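Long-range contacts in 5-carboxyvanillate decarboxylase (Sphingomonas paucimobilis, PDB 4NG3), which probably decarboxylates 5-carboxyvanillate to vanillate as a manganese-binding carboxy-lyase of the amidohydrolase family: residues Glu8-Phe13 with Ser75-Gly80; Val142-Thr147 with Tyr172-Ala177; Ile223-Met228 with Arg265-Thr270. All coordinates share one frame; numbering follows the deposited sequence.

Contact 1: Glu8-Phe13 with Ser75-Gly80; sequences EEAVTF and SLTAPG. With MN (manganese (II) ion), chain I; 1DF (4-hydroxy-3-methoxy-5-nitrobenzoic acid), chain J.
Val11 and Leu76 are paired in a parallel sheet, yet their side chains diverge instead of rising together from one face. Leu76 sets CG opposite its backbone N (chi1 178°), which carries CD1 to 3.7 Å from Val11 O and lets the same methyl meet Thr12 CA and, obliquely, CD2 of the Phe13 ring. Branched Val11 lies along the partner backbone, with CG1 3.6 Å from Ser75 O. Three backbone hydrogen bonds join the strands: Ser75 N to Glu9 O, Val11 N to Ser75 O, and Thr77 N to Val11 O. The third continues the pairing one residue past the end of strand 71-76, so Thr77 is held while its chain turns off. The Ala10 and Ser75 side chains do share a face, and small residues suit it: Ala10 CB packs 3.7 Å from Thr77 OG1, which is hydrogen-bonded to Tyr300, and Ser75 OG donates to a water 2.9 Å away.

These are the first two strands of the (beta/alpha)8 barrel of the amidohydrolases, whose C-terminal strand ends carry the metal site. Here the extended Glu8 side chain delivers OE2 to the manganese at 2.2 Å, alongside His174, Asp297, a water and the O3 and O11 atoms of the bound nitrobenzoate. Its second oxygen, OE1, is gripped by Tyr172 and Ser272, which would fix the rotation of the carboxylate. The metal-bound water also donates to Glu8 O, tying the backbone to the site. The CB of Glu9 points away from Ser75-Gly80, and its OE1 takes Glu8 N from above the carboxylate plane as well as the amides of Ile296 and Asp297. Beyond Thr77 the chain runs beside the ligand's methoxy group, where Ala78 O, in the cis peptide to Pro79, comes within 3.4 Å of the methoxy carbon CV.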
loop_
_atom_site.group_PDB
_atom_site.type_symbol
_atom_site.label_atom_id
_atom_site.label_comp_id
_atom_site.label_asym_id
_atom_site.label_seq_id
_atom_site.Cartn_x
_atom_site.Cartn_y
_atom_site.Cartn_z
ATOM N N GLU A 8 16.871 8.204 -9.412
ATOM C CA GLU A 8 16.080 9.018 -8.482
ATOM C C GLU A 8 16.985 9.829 -7.564
ATOM O O GLU A 8 16.929 9.712 -6.343
ATOM C CB GLU A 8 15.094 8.166 -7.659
ATOM C CG GLU A 8 14.001 9.002 -6.960
ATOM C CD GLU A 8 13.115 8.177 -6.032
ATOM O OE1 GLU A 8 12.492 7.195 -6.500
ATOM O OE2 GLU A 8 13.049 8.503 -4.829
ATOM N N GLU A 9 17.814 10.669 -8.164
ATOM C CA GLU A 9 18.870 11.312 -7.406
ATOM C C GLU A 9 18.532 12.768 -7.157
ATOM O O GLU A 9 18.449 13.576 -8.086
ATOM C CB GLU A 9 20.196 11.131 -8.130
ATOM C CG GLU A 9 20.390 9.694 -8.644
ATOM C CD GLU A 9 20.060 8.652 -7.572
ATOM O OE1 GLU A 9 19.325 7.675 -7.866
ATOM O OE2 GLU A 9 20.534 8.823 -6.427
ATOM N N ALA A 10 18.318 13.089 -5.890
ATOM C CA ALA A 10 17.789 14.387 -5.514
ATOM C C ALA A 10 18.857 15.474 -5.527
ATOM O O ALA A 10 20.012 15.230 -5.197
ATOM C CB ALA A 10 17.123 14.301 -4.132
ATOM N N VAL A 11 18.446 16.677 -5.909
ATOM C CA VAL A 11 19.305 17.840 -5.916
ATOM C C VAL A 11 18.433 19.038 -5.537
ATOM O O VAL A 11 17.198 18.957 -5.569
ATOM C CB VAL A 11 19.917 18.066 -7.327
ATOM C CG1 VAL A 11 18.850 18.560 -8.291
ATOM C CG2 VAL A 11 21.086 19.046 -7.277
ATOM N N THR A 12 19.059 20.138 -5.142
ATOM C CA THR A 12 18.324 21.379 -4.979
ATOM C C THR A 12 19.199 22.545 -5.399
ATOM O O THR A 12 20.398 22.381 -5.609
ATOM C CB THR A 12 17.856 21.589 -3.531
ATOM O OG1 THR A 12 16.955 22.708 -3.483
ATOM C CG2 THR A 12 19.052 21.857 -2.629
ATOM N N PHE A 13 18.591 23.718 -5.518
ATOM C CA PHE A 13 19.286 24.927 -5.939
ATOM C C PHE A 13 18.968 26.049 -4.963
ATOM O O PHE A 13 17.894 26.067 -4.359
ATOM C CB PHE A 13 18.852 25.312 -7.352
ATOM C CG PHE A 13 18.918 24.168 -8.328
ATOM C CD1 PHE A 13 20.138 23.753 -8.840
ATOM C CD2 PHE A 13 17.771 23.490 -8.705
ATOM C CE1 PHE A 13 20.209 22.681 -9.717
ATOM C CE2 PHE A 13 17.837 22.427 -9.585
ATOM C CZ PHE A 13 19.063 22.027 -10.094
ATOM N N SER A 75 16.906 15.162 -10.078
ATOM C CA SER A 75 15.569 15.751 -9.963
ATOM C C SER A 75 15.495 16.690 -8.759
ATOM O O SER A 75 16.014 16.369 -7.688
ATOM C CB SER A 75 14.524 14.651 -9.800
ATOM O OG SER A 75 14.927 13.724 -8.803
ATOM N N LEU A 76 14.831 17.833 -8.925
ATOM C CA LEU A 76 14.601 18.734 -7.806
ATOM C C LEU A 76 13.869 17.953 -6.724
ATOM O O LEU A 76 12.852 17.293 -6.987
ATOM C CB LEU A 76 13.800 19.974 -8.228
ATOM C CG LEU A 76 13.473 20.950 -7.079
ATOM C CD1 LEU A 76 14.753 21.566 -6.473
ATOM C CD2 LEU A 76 12.518 22.037 -7.567
ATOM N N THR A 77 14.421 17.997 -5.516
ATOM C CA THR A 77 13.960 17.144 -4.429
ATOM C C THR A 77 12.548 17.515 -4.008
ATOM O O THR A 77 12.121 18.664 -4.173
ATOM C CB THR A 77 14.896 17.251 -3.215
ATOM O OG1 THR A 77 14.560 16.248 -2.251
ATOM C CG2 THR A 77 14.807 18.640 -2.571
ATOM N N ALA A 78 11.822 16.541 -3.472
ATOM C CA ALA A 78 10.491 16.819 -2.945
ATOM C C ALA A 78 10.619 17.865 -1.844
ATOM O O ALA A 78 11.612 17.874 -1.107
ATOM C CB ALA A 78 9.848 15.541 -2.412
ATOM N N PRO A 79 9.622 18.754 -1.718
ATOM C CA PRO A 79 8.344 18.807 -2.439
ATOM C C PRO A 79 8.390 19.670 -3.703
ATOM O O PRO A 79 7.348 20.183 -4.151
ATOM C CB PRO A 79 7.418 19.459 -1.418
ATOM C CG PRO A 79 8.330 20.435 -0.710
ATOM C CD PRO A 79 9.703 19.794 -0.675
ATOM N N GLY A 80 9.573 19.841 -4.277
ATOM C CA GLY A 80 9.688 20.607 -5.510
ATOM C C GLY A 80 9.229 22.044 -5.366
ATOM O O GLY A 80 9.564 22.724 -4.389
HETATM MN MN MN I . 13.461 10.128 -3.381
HETATM C C1 1DF J . 13.372 11.188 2.163
HETATM C CO1 1DF J . 13.318 10.036 1.375
HETATM C CO2 1DF J . 13.192 12.439 1.591
HETATM C CM1 1DF J . 13.088 10.155 0.001
HETATM C CM2 1DF J . 12.964 12.545 0.235
HETATM O OM 1DF J . 12.788 13.754 -0.392
HETATM C CZ 1DF J . 12.920 11.415 -0.554
HETATM C CC 1DF J . 13.609 11.144 3.630
HETATM C CV 1DF J . 12.354 14.878 0.292
HETATM O O1 1DF J . 14.155 10.148 4.163
HETATM O O2 1DF J . 13.258 12.132 4.334
HETATM O O3 1DF J . 13.116 11.619 -1.892
HETATM N N 1DF J . 12.716 9.013 -0.790
HETATM O O11 1DF J . 12.590 9.103 -2.094
HETATM O O22 1DF J . 12.510 7.876 -0.212
HETATM O O HOH W 1 14.935 11.292 -4.594
HETATM O O HOH W 2 15.827 11.674 -10.578
#

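Contact 2: Val142-Thr147 with Tyr172-Ala177; sequences VINSHT and YIHPRA. With MN (manganese (II) ion), chain I; 1DF (4-hydroxy-3-methoxy-5-nitrobenzoic acid), chain J.
Arg176 lies across the loop that follows Asn144, and each step of its side chain meets something there. CB packs against Asn144 CB, CG approaches Asn144 O, and CD comes to 3.0 Å from that same Asn144 O. A bend at chi3 (-68°) then turns the head group onto the His146 ring. NE and CZ lie over His146 NE2, NH1 sits above the rim of the ring near CE1, and NH2 is the head-group atom least involved with the ring; guanidinium and imidazole are stacked, their centres 3.8 Å apart and their planes only 11° from parallel. At the tip, NH1 donates to His146 O at 3.0 Å, approaching from above the carbonyl plane while the oxygen stays in the guanidinium plane. NE has its charge partner in Asp32. Histidine suits this place because its flat ring takes the cation on a face while its edge serves polar neighbours: ND1 pairs with Asp149 N, and a water links NE2 to Ala177 O.

Before this loop the strands run in parallel register, with Ile143 N bonded to Tyr172 O and His174 N to Ile143 O. Next to Asn144, the His174 side chain points the same way, amide and ring nearly perpendicular. CG of His174 stands opposite its backbone N (chi1 -177°), sending NE2 to the manganese at 2.2 Å. Its other nitrogen, ND1, donates to Pro175 O at 2.8 Å on a lone pair in the carbonyl plane, though the oxygen is tilted from the ring plane; this second-shell bond would restrain rotation of the His174 ring.

Helix 158-167 connects the two strands in a beta-alpha-beta crossover of the barrel. Ile143 and Ile173 share the face opposite the metal-binding histidine, Ile173 resting on Thr202 and Met209 of helix 197-211, and the pair is flanked in the sheet by strands 111-115 and 223-225.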
loop_
_atom_site.group_PDB
_atom_site.type_symbol
_atom_site.label_atom_id
_atom_site.label_comp_id
_atom_site.label_asym_id
_atom_site.label_seq_id
_atom_site.Cartn_x
_atom_site.Cartn_y
_atom_site.Cartn_z
ATOM N N VAL A 142 9.814 15.465 -13.594
ATOM C CA VAL A 142 9.519 14.978 -12.250
ATOM C C VAL A 142 8.459 15.855 -11.568
ATOM O O VAL A 142 8.459 17.080 -11.712
ATOM C CB VAL A 142 10.806 14.906 -11.368
ATOM C CG1 VAL A 142 11.463 16.292 -11.228
ATOM C CG2 VAL A 142 10.498 14.296 -9.995
ATOM N N ILE A 143 7.548 15.220 -10.838
ATOM C CA ILE A 143 6.576 15.928 -10.016
ATOM C C ILE A 143 6.400 15.108 -8.735
ATOM O O ILE A 143 6.596 13.901 -8.752
ATOM C CB ILE A 143 5.222 16.151 -10.762
ATOM C CG1 ILE A 143 4.431 17.301 -10.134
ATOM C CG2 ILE A 143 4.402 14.870 -10.828
ATOM C CD1 ILE A 143 5.122 18.648 -10.268
ATOM N N ASN A 144 6.088 15.764 -7.618
ATOM C CA ASN A 144 5.992 15.046 -6.349
ATOM C C ASN A 144 4.565 14.776 -5.911
ATOM O O ASN A 144 3.968 15.599 -5.230
ATOM C CB ASN A 144 6.745 15.809 -5.262
ATOM C CG ASN A 144 8.151 16.136 -5.686
ATOM O OD1 ASN A 144 9.001 15.251 -5.773
ATOM N ND2 ASN A 144 8.398 17.397 -5.989
ATOM N N SER A 145 4.036 13.616 -6.304
ATOM C CA SER A 145 2.639 13.256 -6.053
ATOM C C SER A 145 1.685 14.447 -6.170
ATOM O O SER A 145 1.763 15.223 -7.129
ATOM C CB SER A 145 2.475 12.564 -4.696
ATOM O OG SER A 145 1.268 11.814 -4.688
ATOM N N HIS A 146 0.828 14.621 -5.172
ATOM C CA HIS A 146 -0.282 15.580 -5.255
ATOM C C HIS A 146 0.121 17.048 -5.373
ATOM O O HIS A 146 1.208 17.453 -4.950
ATOM C CB HIS A 146 -1.213 15.414 -4.048
ATOM C CG HIS A 146 -0.784 16.182 -2.836
ATOM N ND1 HIS A 146 -1.152 17.490 -2.613
ATOM C CD2 HIS A 146 -0.027 15.819 -1.774
ATOM C CE1 HIS A 146 -0.640 17.901 -1.465
ATOM N NE2 HIS A 146 0.049 16.905 -0.938
ATOM N N THR A 147 -0.778 17.843 -5.946
ATOM C CA THR A 147 -0.684 19.294 -5.865
ATOM C C THR A 147 -1.994 19.866 -5.349
ATOM O O THR A 147 -3.067 19.473 -5.810
ATOM C CB THR A 147 -0.370 19.933 -7.225
ATOM O OG1 THR A 147 0.871 19.416 -7.722
ATOM C CG2 THR A 147 -0.271 21.457 -7.081
ATOM N N TYR A 172 8.350 11.168 -13.923
ATOM C CA TYR A 172 8.626 10.465 -12.675
ATOM C C TYR A 172 7.714 11.096 -11.642
ATOM O O TYR A 172 7.855 12.285 -11.344
ATOM C CB TYR A 172 10.100 10.688 -12.285
ATOM C CG TYR A 172 10.698 9.636 -11.370
ATOM C CD1 TYR A 172 10.085 9.294 -10.162
ATOM C CD2 TYR A 172 11.870 8.979 -11.719
ATOM C CE1 TYR A 172 10.632 8.322 -9.329
ATOM C CE2 TYR A 172 12.427 8.018 -10.895
ATOM C CZ TYR A 172 11.810 7.692 -9.707
ATOM O OH TYR A 172 12.366 6.728 -8.891
ATOM N N ILE A 173 6.751 10.331 -11.127
ATOM C CA ILE A 173 5.935 10.815 -10.025
ATOM C C ILE A 173 6.586 10.365 -8.724
ATOM O O ILE A 173 6.471 9.204 -8.325
ATOM C CB ILE A 173 4.465 10.343 -10.094
ATOM C CG1 ILE A 173 3.818 10.848 -11.391
ATOM C CG2 ILE A 173 3.696 10.870 -8.881
ATOM C CD1 ILE A 173 2.329 10.564 -11.510
ATOM N N HIS A 174 7.303 11.296 -8.098
ATOM C CA HIS A 174 8.036 11.048 -6.860
ATOM C C HIS A 174 7.103 11.279 -5.667
ATOM O O HIS A 174 6.090 11.985 -5.786
ATOM C CB HIS A 174 9.248 11.991 -6.819
ATOM C CG HIS A 174 10.142 11.796 -5.633
ATOM N ND1 HIS A 174 9.888 12.373 -4.409
ATOM C CD2 HIS A 174 11.291 11.094 -5.488
ATOM C CE1 HIS A 174 10.834 12.023 -3.556
ATOM N NE2 HIS A 174 11.702 11.252 -4.188
ATOM N N PRO A 175 7.410 10.675 -4.507
ATOM C CA PRO A 175 6.516 10.930 -3.375
ATOM C C PRO A 175 6.624 12.332 -2.784
ATOM O O PRO A 175 7.596 13.050 -3.012
ATOM C CB PRO A 175 7.021 9.952 -2.314
ATOM C CG PRO A 175 7.663 8.857 -3.074
ATOM C CD PRO A 175 8.328 9.548 -4.234
ATOM N N ARG A 176 5.606 12.683 -2.014
ATOM C CA ARG A 176 5.689 13.733 -1.002
ATOM C C ARG A 176 4.802 13.214 0.133
ATOM O O ARG A 176 4.218 12.126 0.010
ATOM C CB ARG A 176 5.201 15.085 -1.532
ATOM C CG ARG A 176 3.745 15.118 -1.954
ATOM C CD ARG A 176 3.317 16.504 -2.446
ATOM N NE ARG A 176 3.291 17.506 -1.383
ATOM C CZ ARG A 176 2.757 18.715 -1.514
ATOM N NH1 ARG A 176 2.207 19.079 -2.669
ATOM N NH2 ARG A 176 2.771 19.562 -0.493
ATOM N N ALA A 177 4.709 13.955 1.233
ATOM C CA ALA A 177 3.891 13.507 2.353
ATOM C C ALA A 177 2.433 13.370 1.915
ATOM O O ALA A 177 1.975 14.080 1.011
ATOM C CB ALA A 177 4.016 14.476 3.567
HETATM MN MN MN I . 13.461 10.128 -3.381
HETATM C C1 1DF J . 13.372 11.188 2.163
HETATM C CO1 1DF J . 13.318 10.036 1.375
HETATM C CO2 1DF J . 13.192 12.439 1.591
HETATM C CM1 1DF J . 13.088 10.155 0.001
HETATM C CM2 1DF J . 12.964 12.545 0.235
HETATM O OM 1DF J . 12.788 13.754 -0.392
HETATM C CZ 1DF J . 12.920 11.415 -0.554
HETATM C CC 1DF J . 13.609 11.144 3.630
HETATM C CV 1DF J . 12.354 14.878 0.292
HETATM O O1 1DF J . 14.155 10.148 4.163
HETATM O O2 1DF J . 13.258 12.132 4.334
HETATM O O3 1DF J . 13.116 11.619 -1.892
HETATM N N 1DF J . 12.716 9.013 -0.790
HETATM O O11 1DF J . 12.590 9.103 -2.094
HETATM O O22 1DF J . 12.510 7.876 -0.212
HETATM O O HOH W 3 1.430 16.838 1.660
HETATM O O HOH W 1 14.935 11.292 -4.594
#

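Contact 3: Ile223-Met228 with Arg265-Thr270; sequences IVLGHM and RNFAIT. With 1DF (4-hydroxy-3-methoxy-5-nitrobenzoic acid), chain J.
Ile223 sets CB over one face of the Phe267 ring, toward its rim, where the sixth and seventh strands of the (beta/alpha)8 barrel run parallel. This CB lies 3.9 Å from the ring centroid in a CH-pi contact, and CG2 reaches Phe267 CE2 at 3.5 Å. Leu225 CD1 adds an oblique contact at Phe267 CD2, and the ring, stacked on Phe263, also touches Ala206 and Ile210 of helix 197-211. On the other face Val224 CG1 meets Thr270 CG2 at 3.6 Å, beta-branched residues fitting the extended backbone. Four backbone hydrogen bonds, donated by Ile223, Ala268, Leu225 and Thr270, zip the strands together, and Met228 N adds a fifth at Thr270 O. Gly226 lets Thr270 OG1, hydrogen-bonded to Tyr172, come to 3.2 Å from its CA.

The start of 265-270 is looser: exposed Arg265 touches nothing in the partner segment, and turns NE and NH2 side-on to OD1 of its neighbour Asn266, whose ND2 is taken up by Leu221 and Pro219.

At the opposite end His227 enters the active site, ND1 held by Glu230 and NE2 hydrogen-bonded to Asp297. His227 NE2 also donates to O11 of the nitrobenzoate, in the ring plane at 3.0 Å.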
loop_
_atom_site.group_PDB
_atom_site.type_symbol
_atom_site.label_atom_id
_atom_site.label_comp_id
_atom_site.label_asym_id
_atom_site.label_seq_id
_atom_site.Cartn_x
_atom_site.Cartn_y
_atom_site.Cartn_z
ATOM N N ILE A 223 4.762 7.012 -17.208
ATOM C CA ILE A 223 4.924 7.399 -15.814
ATOM C C ILE A 223 5.975 6.494 -15.192
ATOM O O ILE A 223 6.059 5.306 -15.513
ATOM C CB ILE A 223 3.600 7.256 -15.024
ATOM C CG1 ILE A 223 2.460 7.991 -15.732
ATOM C CG2 ILE A 223 3.747 7.777 -13.586
ATOM C CD1 ILE A 223 2.680 9.493 -15.864
ATOM N N VAL A 224 6.795 7.065 -14.319
ATOM C CA VAL A 224 7.789 6.284 -13.599
ATOM C C VAL A 224 7.538 6.447 -12.112
ATOM O O VAL A 224 7.338 7.570 -11.637
ATOM C CB VAL A 224 9.237 6.750 -13.937
ATOM C CG1 VAL A 224 10.247 6.041 -13.025
ATOM C CG2 VAL A 224 9.551 6.493 -15.389
ATOM N N LEU A 225 7.532 5.327 -11.390
ATOM C CA LEU A 225 7.347 5.315 -9.945
ATOM C C LEU A 225 8.557 4.674 -9.277
ATOM O O LEU A 225 9.008 3.606 -9.699
ATOM C CB LEU A 225 6.104 4.508 -9.564
ATOM C CG LEU A 225 4.733 4.979 -10.040
ATOM C CD1 LEU A 225 3.657 4.004 -9.532
ATOM C CD2 LEU A 225 4.489 6.364 -9.513
ATOM N N GLY A 226 9.070 5.303 -8.225
ATOM C CA GLY A 226 10.176 4.724 -7.490
ATOM C C GLY A 226 9.709 3.741 -6.424
ATOM O O GLY A 226 8.541 3.362 -6.389
ATOM N N HIS A 227 10.636 3.324 -5.562
ATOM C CA HIS A 227 10.312 2.462 -4.419
ATOM C C HIS A 227 9.594 1.190 -4.854
ATOM O O HIS A 227 8.585 0.782 -4.267
ATOM C CB HIS A 227 9.556 3.280 -3.376
ATOM C CG HIS A 227 10.145 4.643 -3.206
ATOM N ND1 HIS A 227 9.510 5.791 -3.632
ATOM C CD2 HIS A 227 11.365 5.030 -2.763
ATOM C CE1 HIS A 227 10.297 6.831 -3.412
ATOM N NE2 HIS A 227 11.427 6.397 -2.883
ATOM N N MET A 228 10.171 0.563 -5.879
ATOM C CA MET A 228 9.671 -0.673 -6.471
ATOM C C MET A 228 8.206 -0.528 -6.877
ATOM O O MET A 228 7.396 -1.426 -6.671
ATOM C CB MET A 228 9.886 -1.880 -5.527
ATOM C CG MET A 228 10.091 -3.226 -6.264
ATOM S SD MET A 228 11.555 -3.253 -7.325
ATOM C CE MET A 228 12.851 -3.629 -6.141
ATOM N N ARG A 265 1.788 -1.108 -19.658
ATOM C CA ARG A 265 1.933 -0.328 -20.900
ATOM C C ARG A 265 2.489 1.062 -20.627
ATOM O O ARG A 265 3.350 1.564 -21.369
ATOM C CB ARG A 265 0.598 -0.196 -21.648
ATOM C CG ARG A 265 0.724 0.471 -23.016
ATOM C CD ARG A 265 -0.648 0.698 -23.683
ATOM N NE ARG A 265 -1.355 1.786 -23.014
ATOM C CZ ARG A 265 -2.535 2.275 -23.385
ATOM N NH1 ARG A 265 -3.179 1.771 -24.434
ATOM N NH2 ARG A 265 -3.064 3.283 -22.703
ATOM N N ASN A 266 2.006 1.678 -19.555
ATOM C CA ASN A 266 2.230 3.101 -19.332
ATOM C C ASN A 266 3.163 3.449 -18.185
ATOM O O ASN A 266 3.489 4.610 -18.023
ATOM C CB ASN A 266 0.901 3.839 -19.106
ATOM C CG ASN A 266 0.056 3.921 -20.365
ATOM O OD1 ASN A 266 -0.883 3.153 -20.546
ATOM N ND2 ASN A 266 0.387 4.862 -21.237
ATOM N N PHE A 267 3.557 2.465 -17.380
ATOM C CA PHE A 267 4.423 2.725 -16.240
ATOM C C PHE A 267 5.732 1.939 -16.336
ATOM O O PHE A 267 5.790 0.862 -16.942
ATOM C CB PHE A 267 3.735 2.332 -14.917
ATOM C CG PHE A 267 2.612 3.244 -14.496
ATOM C CD1 PHE A 267 1.391 3.219 -15.150
ATOM C CD2 PHE A 267 2.768 4.099 -13.405
ATOM C CE1 PHE A 267 0.341 4.045 -14.743
ATOM C CE2 PHE A 267 1.718 4.928 -12.985
ATOM C CZ PHE A 267 0.506 4.902 -13.666
ATOM N N ALA A 268 6.787 2.494 -15.749
ATOM C CA ALA A 268 8.004 1.734 -15.441
ATOM C C ALA A 268 8.303 2.014 -13.981
ATOM O O ALA A 268 7.754 2.963 -13.405
ATOM C CB ALA A 268 9.181 2.167 -16.320
ATOM N N ILE A 269 9.131 1.184 -13.352
ATOM C CA ILE A 269 9.427 1.400 -11.933
ATOM C C ILE A 269 10.928 1.496 -11.680
ATOM O O ILE A 269 11.728 1.078 -12.510
ATOM C CB ILE A 269 8.840 0.292 -11.020
ATOM C CG1 ILE A 269 9.640 -1.012 -11.165
ATOM C CG2 ILE A 269 7.356 0.069 -11.329
ATOM C CD1 ILE A 269 9.270 -2.043 -10.114
ATOM N N THR A 270 11.302 2.079 -10.548
ATOM C CA THR A 270 12.692 2.040 -10.111
ATOM C C THR A 270 12.811 1.346 -8.749
ATOM O O THR A 270 11.816 1.144 -8.055
ATOM C CB THR A 270 13.339 3.438 -10.023
ATOM O OG1 THR A 270 13.057 4.038 -8.746
ATOM C CG2 THR A 270 12.846 4.331 -11.156
HETATM C C1 1DF J . 13.372 11.188 2.163
HETATM C CO1 1DF J . 13.318 10.036 1.375
HETATM C CO2 1DF J . 13.192 12.439 1.591
HETATM C CM1 1DF J . 13.088 10.155 0.001
HETATM C CM2 1DF J . 12.964 12.545 0.235
HETATM O OM 1DF J . 12.788 13.754 -0.392
HETATM C CZ 1DF J . 12.920 11.415 -0.554
HETATM C CC 1DF J . 13.609 11.144 3.630
HETATM C CV 1DF J . 12.354 14.878 0.292
HETATM O O1 1DF J . 14.155 10.148 4.163
HETATM O O2 1DF J . 13.258 12.132 4.334
HETATM O O3 1DF J . 13.116 11.619 -1.892
HETATM N N 1DF J . 12.716 9.013 -0.790
HETATM O O11 1DF J . 12.590 9.103 -2.094
HETATM O O22 1DF J . 12.510 7.876 -0.212
#

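From the N terminus, contact 1 comes first, joining the first strand to the second and closing a largely helical loop of 61 residues. Contact 2 then closes a shorter loop of 24 residues between the fourth and fifth strands, and contact 3 one of 36 between the sixth and seventh. The three follow in series, none crossing or enclosing another, since each pairs strands that are consecutive along the chain. Strands 171-174 and 223-225 are neighbours, so contacts 2 and 3 join directly, with Ile173 N probably bonded to Val224 O. Tyr172 OH, lying between Glu8 and Thr270, brings all three together, and each contributes to the surroundings of the bound nitrobenzoate.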